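Local coordinates for nonsense-mediated mRNA decay protein 2 (Saccharomyces cerevisiae, PDB 4LUN) that takes part in nonsense-mediated decay of mRNAs with premature stop codons, interacting through its C-terminus with NAM7/UPF1, the piece here being its N-terminal MIF4G domain, at residues G4-L9 / Y151-F156; H10-R15 / L100-N105; S64-L69 / N105-S110. One frame throughout, in Å; residues are numbered along the deposited sequence.

Contact 1. Residues G4-L9 / Y151-F156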
loop_
_atom_site.group_PDB
_atom_site.type_symbol
_atom_site.label_atom_id
_atom_site.label_comp_id
_atom_site.label_asym_id
_atom_site.label_seq_id
_atom_site.Cartn_x
_atom_site.Cartn_y
_atom_site.Cartn_z
ATOM N N GLY A 4 13.285 10.569 -13.614
ATOM C CA GLY A 4 13.259 11.905 -14.181
ATOM C C GLY A 4 11.853 12.463 -14.269
ATOM O O GLY A 4 11.611 13.617 -13.907
ATOM N N ARG A 5 10.920 11.645 -14.744
ATOM C CA ARG A 5 9.523 12.055 -14.851
ATOM C C ARG A 5 8.881 12.192 -13.467
ATOM O O ARG A 5 8.051 13.078 -13.246
ATOM C CB ARG A 5 8.737 11.058 -15.709
ATOM C CG ARG A 5 7.272 11.418 -15.896
ATOM C CD ARG A 5 7.101 12.801 -16.506
ATOM N NE ARG A 5 5.692 13.137 -16.677
ATOM C CZ ARG A 5 5.238 14.348 -16.984
ATOM N NH1 ARG A 5 6.083 15.358 -17.147
ATOM N NH2 ARG A 5 3.934 14.547 -17.120
ATOM N N LYS A 6 9.261 11.318 -12.539
ATOM C CA LYS A 6 8.803 11.453 -11.159
ATOM C C LYS A 6 9.198 12.816 -10.614
ATOM O O LYS A 6 8.392 13.508 -9.991
ATOM C CB LYS A 6 9.408 10.363 -10.265
ATOM C CG LYS A 6 8.716 9.013 -10.335
ATOM C CD LYS A 6 9.231 8.098 -9.231
ATOM C CE LYS A 6 8.491 6.773 -9.211
ATOM N NZ LYS A 6 8.186 6.301 -10.589
ATOM N N LYS A 7 10.445 13.207 -10.855
ATOM C CA LYS A 7 10.944 14.485 -10.353
ATOM C C LYS A 7 10.279 15.679 -11.046
ATOM O O LYS A 7 9.979 16.693 -10.403
ATOM C CB LYS A 7 12.475 14.540 -10.433
ATOM C CG LYS A 7 13.156 13.561 -9.479
ATOM C CD LYS A 7 14.675 13.578 -9.614
ATOM C CE LYS A 7 15.190 12.262 -10.174
ATOM N NZ LYS A 7 16.096 11.569 -9.213
ATOM N N GLU A 8 10.032 15.559 -12.349
ATOM C CA GLU A 8 9.296 16.585 -13.082
ATOM C C GLU A 8 7.922 16.826 -12.463
ATOM O O GLU A 8 7.532 17.967 -12.214
ATOM C CB GLU A 8 9.097 16.173 -14.544
ATOM C CG GLU A 8 10.330 16.264 -15.426
ATOM C CD GLU A 8 10.019 15.914 -16.877
ATOM O OE1 GLU A 8 8.841 16.041 -17.282
ATOM O OE2 GLU A 8 10.949 15.507 -17.606
ATOM N N LEU A 9 7.185 15.741 -12.233
ATOM C CA LEU A 9 5.857 15.821 -11.634
ATOM C C LEU A 9 5.929 16.322 -10.202
ATOM O O LEU A 9 5.081 17.107 -9.773
ATOM C CB LEU A 9 5.183 14.449 -11.642
ATOM C CG LEU A 9 4.654 13.952 -12.989
ATOM C CD1 LEU A 9 4.171 12.517 -12.866
ATOM C CD2 LEU A 9 3.527 14.850 -13.481
ATOM N N TYR A 151 2.586 9.476 -3.476
ATOM C CA TYR A 151 3.435 10.107 -2.485
ATOM C C TYR A 151 4.728 10.537 -3.163
ATOM O O TYR A 151 5.204 11.658 -2.959
ATOM C CB TYR A 151 3.725 9.138 -1.322
ATOM C CG TYR A 151 4.845 9.646 -0.438
ATOM C CD1 TYR A 151 4.584 10.510 0.612
ATOM C CD2 TYR A 151 6.167 9.280 -0.674
ATOM C CE1 TYR A 151 5.611 10.998 1.396
ATOM C CE2 TYR A 151 7.194 9.764 0.098
ATOM C CZ TYR A 151 6.918 10.617 1.134
ATOM O OH TYR A 151 7.951 11.081 1.919
ATOM N N LEU A 152 5.302 9.650 -3.970
ATOM C CA LEU A 152 6.615 9.924 -4.550
ATOM C C LEU A 152 6.586 11.067 -5.570
ATOM O O LEU A 152 7.619 11.683 -5.854
ATOM C CB LEU A 152 7.209 8.666 -5.174
ATOM C CG LEU A 152 7.645 7.595 -4.167
ATOM C CD1 LEU A 152 7.925 6.292 -4.894
ATOM C CD2 LEU A 152 8.875 8.058 -3.379
ATOM N N VAL A 153 5.416 11.348 -6.122
ATOM C CA VAL A 153 5.291 12.507 -7.013
ATOM C C VAL A 153 4.735 13.745 -6.312
ATOM O O VAL A 153 4.410 14.731 -6.956
ATOM C CB VAL A 153 4.507 12.195 -8.327
ATOM C CG1 VAL A 153 5.238 11.124 -9.127
ATOM C CG2 VAL A 153 3.070 11.784 -8.028
ATOM N N GLY A 154 4.649 13.706 -4.988
ATOM C CA GLY A 154 4.307 14.903 -4.241
ATOM C C GLY A 154 2.836 15.275 -4.211
ATOM O O GLY A 154 2.479 16.401 -3.861
ATOM N N VAL A 155 1.970 14.330 -4.551
ATOM C CA VAL A 155 0.535 14.583 -4.463
ATOM C C VAL A 155 0.033 14.313 -3.045
ATOM O O VAL A 155 -0.579 15.180 -2.408
ATOM C CB VAL A 155 -0.237 13.721 -5.475
ATOM C CG1 VAL A 155 -1.743 13.885 -5.274
ATOM C CG2 VAL A 155 0.153 14.115 -6.890
ATOM N N PHE A 156 0.298 13.102 -2.565
ATOM C CA PHE A 156 -0.085 12.663 -1.225
ATOM C C PHE A 156 1.119 12.751 -0.299
ATOM O O PHE A 156 1.954 11.853 -0.308
ATOM C CB PHE A 156 -0.498 11.196 -1.261
ATOM C CG PHE A 156 -1.849 10.927 -1.870
ATOM C CD1 PHE A 156 -2.744 11.947 -2.147
ATOM C CD2 PHE A 156 -2.230 9.617 -2.133
ATOM C CE1 PHE A 156 -3.989 11.670 -2.693
ATOM C CE2 PHE A 156 -3.473 9.328 -2.678
ATOM C CZ PHE A 156 -4.359 10.358 -2.957
#

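Contact 2. Residues H10-R15 / L100-N105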
loop_
_atom_site.group_PDB
_atom_site.type_symbol
_atom_site.label_atom_id
_atom_site.label_comp_id
_atom_site.label_asym_id
_atom_site.label_seq_id
_atom_site.Cartn_x
_atom_site.Cartn_y
_atom_site.Cartn_z
ATOM N N HIS A 10 6.923 15.841 -9.460
ATOM C CA HIS A 10 7.118 16.279 -8.077
ATOM C C HIS A 10 7.270 17.797 -8.006
ATOM O O HIS A 10 6.660 18.452 -7.160
ATOM C CB HIS A 10 8.308 15.570 -7.423
ATOM C CG HIS A 10 8.354 15.737 -5.937
ATOM N ND1 HIS A 10 8.865 16.863 -5.329
ATOM C CD2 HIS A 10 7.928 14.931 -4.936
ATOM C CE1 HIS A 10 8.755 16.743 -4.017
ATOM N NE2 HIS A 10 8.182 15.580 -3.756
ATOM N N ASP A 11 8.061 18.358 -8.915
ATOM C CA ASP A 11 8.252 19.811 -8.946
ATOM C C ASP A 11 6.943 20.547 -9.232
ATOM O O ASP A 11 6.597 21.505 -8.538
ATOM C CB ASP A 11 9.327 20.200 -9.968
ATOM C CG ASP A 11 9.644 21.691 -9.948
ATOM O OD1 ASP A 11 9.448 22.336 -8.894
ATOM O OD2 ASP A 11 10.096 22.216 -10.987
ATOM N N LEU A 12 6.211 20.086 -10.245
ATOM C CA LEU A 12 4.915 20.655 -10.577
ATOM C C LEU A 12 3.903 20.476 -9.450
ATOM O O LEU A 12 3.165 21.394 -9.122
ATOM C CB LEU A 12 4.363 20.025 -11.857
ATOM C CG LEU A 12 5.087 20.363 -13.160
ATOM C CD1 LEU A 12 4.570 19.489 -14.289
ATOM C CD2 LEU A 12 4.907 21.832 -13.509
ATOM N N ASN A 13 3.863 19.286 -8.856
ATOM C CA ASN A 13 2.885 19.030 -7.812
ATOM C C ASN A 13 3.197 19.823 -6.549
ATOM O O ASN A 13 2.298 20.206 -5.807
ATOM C CB ASN A 13 2.788 17.521 -7.535
ATOM C CG ASN A 13 2.135 16.771 -8.682
ATOM O OD1 ASN A 13 1.307 17.332 -9.401
ATOM N ND2 ASN A 13 2.500 15.501 -8.865
ATOM N N THR A 14 4.481 20.072 -6.312
ATOM C CA THR A 14 4.892 20.818 -5.135
ATOM C C THR A 14 4.521 22.291 -5.335
ATOM O O THR A 14 4.031 22.956 -4.424
ATOM C CB THR A 14 6.402 20.665 -4.873
ATOM O OG1 THR A 14 6.706 19.292 -4.562
ATOM C CG2 THR A 14 6.837 21.555 -3.713
ATOM N N ARG A 15 4.723 22.788 -6.548
ATOM C CA ARG A 15 4.317 24.157 -6.869
ATOM C C ARG A 15 2.809 24.346 -6.729
ATOM O O ARG A 15 2.351 25.363 -6.206
ATOM C CB ARG A 15 4.800 24.554 -8.266
ATOM C CG ARG A 15 6.313 24.698 -8.340
ATOM C CD ARG A 15 6.738 25.660 -9.425
ATOM N NE ARG A 15 6.612 25.092 -10.761
ATOM C CZ ARG A 15 5.973 25.680 -11.767
ATOM N NH1 ARG A 15 5.389 26.858 -11.588
ATOM N NH2 ARG A 15 5.916 25.088 -12.952
ATOM N N LEU A 100 -5.072 16.623 -12.209
ATOM C CA LEU A 100 -6.171 17.140 -11.413
ATOM C C LEU A 100 -5.640 17.945 -10.240
ATOM O O LEU A 100 -6.187 18.992 -9.911
ATOM C CB LEU A 100 -7.065 16.000 -10.932
ATOM C CG LEU A 100 -8.038 15.484 -11.989
ATOM C CD1 LEU A 100 -8.555 14.114 -11.603
ATOM C CD2 LEU A 100 -9.188 16.472 -12.154
ATOM N N HIS A 101 -4.572 17.458 -9.615
ATOM C CA HIS A 101 -3.941 18.181 -8.517
ATOM C C HIS A 101 -3.357 19.514 -9.001
ATOM O O HIS A 101 -3.405 20.528 -8.296
ATOM C CB HIS A 101 -2.848 17.314 -7.858
ATOM C CG HIS A 101 -1.982 18.067 -6.903
ATOM N ND1 HIS A 101 -2.430 18.503 -5.674
ATOM C CD2 HIS A 101 -0.697 18.482 -7.003
ATOM C CE1 HIS A 101 -1.458 19.148 -5.058
ATOM N NE2 HIS A 101 -0.393 19.154 -5.844
ATOM N N GLN A 102 -2.810 19.516 -10.208
ATOM C CA GLN A 102 -2.201 20.732 -10.744
ATOM C C GLN A 102 -3.262 21.768 -11.112
ATOM O O GLN A 102 -3.024 22.976 -11.010
ATOM C CB GLN A 102 -1.317 20.395 -11.944
ATOM C CG GLN A 102 -0.015 19.715 -11.534
ATOM C CD GLN A 102 0.643 18.985 -12.670
ATOM O OE1 GLN A 102 0.402 19.288 -13.835
ATOM N NE2 GLN A 102 1.473 18.000 -12.339
ATOM N N ARG A 103 -4.434 21.293 -11.526
ATOM C CA ARG A 103 -5.543 22.190 -11.861
ATOM C C ARG A 103 -6.199 22.775 -10.613
ATOM O O ARG A 103 -6.499 23.975 -10.561
ATOM C CB ARG A 103 -6.607 21.461 -12.688
ATOM C CG ARG A 103 -6.384 21.441 -14.198
ATOM C CD ARG A 103 -6.688 22.788 -14.866
ATOM N NE ARG A 103 -7.958 23.384 -14.436
ATOM C CZ ARG A 103 -9.125 23.225 -15.058
ATOM N NH1 ARG A 103 -9.213 22.479 -16.154
ATOM N NH2 ARG A 103 -10.216 23.814 -14.579
ATOM N N PHE A 104 -6.415 21.932 -9.604
ATOM C CA PHE A 104 -7.230 22.326 -8.452
ATOM C C PHE A 104 -6.533 22.401 -7.089
ATOM O O PHE A 104 -7.127 22.889 -6.128
ATOM C CB PHE A 104 -8.469 21.432 -8.345
ATOM C CG PHE A 104 -9.253 21.338 -9.624
ATOM C CD1 PHE A 104 -9.944 22.440 -10.111
ATOM C CD2 PHE A 104 -9.289 20.155 -10.350
ATOM C CE1 PHE A 104 -10.656 22.360 -11.296
ATOM C CE2 PHE A 104 -9.998 20.073 -11.536
ATOM C CZ PHE A 104 -10.684 21.175 -12.007
ATOM N N ASN A 105 -5.291 21.926 -6.990
ATOM C CA ASN A 105 -4.610 21.874 -5.689
ATOM C C ASN A 105 -5.456 21.197 -4.594
ATOM O O ASN A 105 -6.152 20.223 -4.847
ATOM C CB ASN A 105 -4.155 23.280 -5.251
ATOM C CG ASN A 105 -3.390 23.281 -3.933
ATOM O OD1 ASN A 105 -2.424 22.542 -3.762
ATOM N ND2 ASN A 105 -3.878 24.056 -2.966
#

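Contact 3. Residues S64-L69 / N105-S110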
loop_
_atom_site.group_PDB
_atom_site.type_symbol
_atom_site.label_atom_id
_atom_site.label_comp_id
_atom_site.label_asym_id
_atom_site.label_seq_id
_atom_site.Cartn_x
_atom_site.Cartn_y
_atom_site.Cartn_z
ATOM N N SER A 64 -13.819 23.595 -18.077
ATOM C CA SER A 64 -13.954 24.195 -16.761
ATOM C C SER A 64 -14.804 23.248 -15.937
ATOM O O SER A 64 -16.016 23.146 -16.139
ATOM C CB SER A 64 -14.644 25.551 -16.842
ATOM O OG SER A 64 -15.037 25.985 -15.551
ATOM N N LEU A 65 -14.155 22.567 -15.004
ATOM C CA LEU A 65 -14.757 21.469 -14.264
ATOM C C LEU A 65 -15.103 21.846 -12.824
ATOM O O LEU A 65 -15.532 20.997 -12.042
ATOM C CB LEU A 65 -13.785 20.292 -14.260
ATOM C CG LEU A 65 -13.438 19.690 -15.619
ATOM C CD1 LEU A 65 -12.139 18.914 -15.561
ATOM C CD2 LEU A 65 -14.556 18.781 -16.079
ATOM N N GLU A 66 -14.927 23.119 -12.484
ATOM C CA GLU A 66 -15.072 23.592 -11.103
ATOM C C GLU A 66 -16.385 23.213 -10.404
ATOM O O GLU A 66 -16.389 22.815 -9.241
ATOM C CB GLU A 66 -14.884 25.113 -11.049
ATOM C CG GLU A 66 -14.542 25.643 -9.667
ATOM C CD GLU A 66 -13.132 25.272 -9.237
ATOM O OE1 GLU A 66 -12.962 24.808 -8.090
ATOM O OE2 GLU A 66 -12.195 25.449 -10.048
ATOM N N LYS A 67 -17.507 23.345 -11.098
ATOM C CA LYS A 67 -18.794 23.086 -10.465
ATOM C C LYS A 67 -19.079 21.593 -10.351
ATOM O O LYS A 67 -20.023 21.193 -9.665
ATOM C CB LYS A 67 -19.933 23.796 -11.202
ATOM C CG LYS A 67 -19.712 23.936 -12.697
ATOM C CD LYS A 67 -19.075 25.278 -13.053
ATOM C CE LYS A 67 -17.685 25.088 -13.651
ATOM N NZ LYS A 67 -17.616 23.865 -14.498
ATOM N N TYR A 68 -18.274 20.775 -11.028
ATOM C CA TYR A 68 -18.400 19.321 -10.918
ATOM C C TYR A 68 -17.308 18.723 -10.022
ATOM O O TYR A 68 -17.151 17.507 -9.957
ATOM C CB TYR A 68 -18.368 18.656 -12.304
ATOM C CG TYR A 68 -19.725 18.534 -12.983
ATOM C CD1 TYR A 68 -20.391 17.315 -13.036
ATOM C CD2 TYR A 68 -20.338 19.637 -13.566
ATOM C CE1 TYR A 68 -21.631 17.199 -13.653
ATOM C CE2 TYR A 68 -21.575 19.529 -14.186
ATOM C CZ TYR A 68 -22.216 18.313 -14.223
ATOM O OH TYR A 68 -23.448 18.203 -14.840
ATOM N N LEU A 69 -16.563 19.583 -9.334
ATOM C CA LEU A 69 -15.446 19.137 -8.497
ATOM C C LEU A 69 -15.804 18.049 -7.479
ATOM O O LEU A 69 -15.123 17.020 -7.408
ATOM C CB LEU A 69 -14.812 20.324 -7.776
ATOM C CG LEU A 69 -13.634 19.948 -6.883
ATOM C CD1 LEU A 69 -12.565 19.258 -7.719
ATOM C CD2 LEU A 69 -13.082 21.178 -6.210
ATOM N N ASN A 105 -5.291 21.926 -6.990
ATOM C CA ASN A 105 -4.610 21.874 -5.689
ATOM C C ASN A 105 -5.456 21.197 -4.594
ATOM O O ASN A 105 -6.152 20.223 -4.847
ATOM C CB ASN A 105 -4.155 23.280 -5.251
ATOM C CG ASN A 105 -3.390 23.281 -3.933
ATOM O OD1 ASN A 105 -2.424 22.542 -3.762
ATOM N ND2 ASN A 105 -3.878 24.056 -2.966
ATOM N N GLY A 106 -5.420 21.777 -3.398
ATOM C CA GLY A 106 -5.864 21.161 -2.171
ATOM C C GLY A 106 -7.349 20.958 -2.103
ATOM O O GLY A 106 -7.795 20.010 -1.479
ATOM N N ARG A 107 -8.129 21.828 -2.745
ATOM C CA ARG A 107 -9.573 21.624 -2.724
ATOM C C ARG A 107 -9.979 20.327 -3.439
ATOM O O ARG A 107 -11.063 19.810 -3.198
ATOM C CB ARG A 107 -10.338 22.846 -3.253
ATOM C CG ARG A 107 -10.020 23.241 -4.676
ATOM C CD ARG A 107 -10.642 24.599 -5.012
ATOM N NE ARG A 107 -10.623 24.848 -6.451
ATOM C CZ ARG A 107 -9.619 25.435 -7.097
ATOM N NH1 ARG A 107 -8.548 25.848 -6.432
ATOM N NH2 ARG A 107 -9.683 25.613 -8.410
ATOM N N PHE A 108 -9.099 19.793 -4.290
ATOM C CA PHE A 108 -9.290 18.453 -4.852
ATOM C C PHE A 108 -8.528 17.407 -4.040
ATOM O O PHE A 108 -9.094 16.398 -3.628
ATOM C CB PHE A 108 -8.832 18.398 -6.312
ATOM C CG PHE A 108 -8.620 17.000 -6.840
ATOM C CD1 PHE A 108 -9.689 16.236 -7.276
ATOM C CD2 PHE A 108 -7.342 16.457 -6.917
ATOM C CE1 PHE A 108 -9.495 14.955 -7.766
ATOM C CE2 PHE A 108 -7.139 15.176 -7.409
ATOM C CZ PHE A 108 -8.218 14.422 -7.832
ATOM N N THR A 109 -7.243 17.656 -3.815
ATOM C CA THR A 109 -6.367 16.639 -3.209
ATOM C C THR A 109 -6.644 16.352 -1.735
ATOM O O THR A 109 -6.559 15.193 -1.294
ATOM C CB THR A 109 -4.877 16.985 -3.444
ATOM O OG1 THR A 109 -4.690 17.276 -4.836
ATOM C CG2 THR A 109 -3.978 15.819 -3.047
ATOM N N SER A 110 -6.962 17.383 -0.961
ATOM C CA SER A 110 -7.280 17.188 0.456
ATOM C C SER A 110 -8.428 16.201 0.705
ATOM O O SER A 110 -8.231 15.191 1.404
ATOM C CB SER A 110 -7.486 18.525 1.196
ATOM O OG SER A 110 -8.045 18.317 2.483
#

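Contact 1. Residues G4-L9 / Y151-F156
Val153 meets the N-terminal helix 3-17 between Lys6 and Leu9, two residues three apart that present themselves on the same side of that helix. Followed outward from its beta carbon, the valine touches first through CB and then through CG1: CB sits 4.1 Å from Leu9 CB, the two side chains lying alongside each other and pointing the same way. One methyl, CG1, goes on toward the helix backbone. With CG1 anti to the carbonyl carbon (chi1 -61°), it comes 4.0 Å from Lys6 O, and also touches the aliphatic start of the lysine, 4.2 Å from Lys6 CG. The end of the leucine meets the same methyl, CD1 being 4.1 Å from Val153 CG1. A short branched residue suits this place, because the chains come close here, with Lys6 CA and Val153 CA 5.5 Å apart. Lys6 contributes its methylenes: its CE passes 4.4 Å from Leu152 CD1, so a long aliphatic chain fits a site where most of the residue is buried. Within the helix, Leu9 CD2 lies over one face of the Arg5 guanidinium, toward its rim, and Arg5 NH1 forms a salt bridge with Glu8 OE1 at 2.8 Å. Leu9 also packs on helix 87-104, which Val153 reaches through Val94. The valine follows the end of helix 130-152, where Gly154, with the positive phi that glycine tolerates best, is the C-prime residue of a Schellman motif: Gly154 N bonds Tyr151 O, and Val155 N returns to Leu150 O. The contact thus sets a Schellman-terminated helix end against the N-terminal helix of this HEAT-repeat MIF4G domain.

Contact 2. Residues H10-R15 / L100-N105
The imidazole of His101 meets helix 10-15 at its edge, with Asn13 O almost exactly in the ring plane, while the ring of Trp17 meets it obliquely. The Asn13 amide stands steeply to the imidazole, 74° between planes, and its OD1 comes 3.3 Å from His101 CD2. Against the Gln102 amide it is turned less. His101 NE2 gives its hydrogen to Asn13 O at 2.9 Å, in the carbonyl plane and on a lone pair. Gln102 NE2 donates to Asn13 OD1 at 3.0 Å, this time from above the carbonyl plane. An extended chain beyond CG carries the glutamine amide across to the neighbouring helix, where NE2 also lies 3.6 Å from Leu12 CB. His101 reaches the backbone because its ring is swung anti to its own N (chi1 169°). Its other nitrogen, ND1, is hydrogen-bonded to Thr109 OG1, and Asn13 ND2 is taken up by Val153 O and Ser98 OG. A leucine in place of His101 would probably leave Asn13 O and the Thr109 hydroxyl without this bridging partner. The axes of segments 10-15 and 100-104 come within 9.1 Å and their directions differ by 32°, near enough for medium-length polar side chains to span. Amides and an imidazole suit this largely buried interface: each can give and accept bonds without needing a full charge, so that the two His101 nitrogens and both ends of the Asn13 amide find partners within the protein.

Contact 3. Residues S64-L69 / N105-S110
Glu66 and Arg107 cross at about a right angle, yet their charged ends meet as a side-on pair. Arg107 NE donates to Glu66 OE1 at 2.9 Å and Arg107 NH2 to Glu66 OE2 at 3.0 Å, one nitrogen for each oxygen, both on the syn side of the carboxylate. The two planes are 35° apart, so the fork is twisted rather than flat, but two bonds still restrict how either group can turn. Arginine suits the place because NE and NH2 match the spacing of the carboxylate oxygens. Its chain is extended from CG to NE after a first torsion (chi1 60°) that puts CG between the backbone N and the carbonyl carbon; the glutamate instead bends at chi2 to bring its carboxylate over. Leu69 also crosses Arg107 at about a right angle, its CD2 lying 4.0 Å from Arg107 CG, which gives the charged chain an apolar neighbour. The leucine's other methyl goes to Phe108: CD1 approaches the edge of the ring near its plane and is 4.1 Å from Phe108 CB. A forked apolar residue can therefore serve both partners, one branch to each. The salt bridge lies on the more exposed side, and the aromatic leads inward. Here the 3-10 turn before helix 69-81 meets the first turn of helix 106-116; Phe108 continues onto Ile73 and Val76 of helix 69-81 and Leu100 of helix 87-104, while Glu66 touches Phe104.

Contacts 1 and 2 both use helix 3-17, their centres about 10 Å apart, and Asn13 joins them directly: its ND2 lies 2.8 Å from Val153 O, a probable hydrogen bond. Contact 2 passes to contact 3, about 12 Å away between centres, through His101 ND1 and Thr109 OG1, 2.7 Å apart, and through Leu100 against Phe108; Asn105 belongs to both. Contacts 1 and 3 are farther apart, about 20 Å between centres, but Val155 and Phe156 pack on Thr109. Together the three contacts tie the N-terminal helix and the turn before helix 69-81 to successive helices of the MIF4G domain.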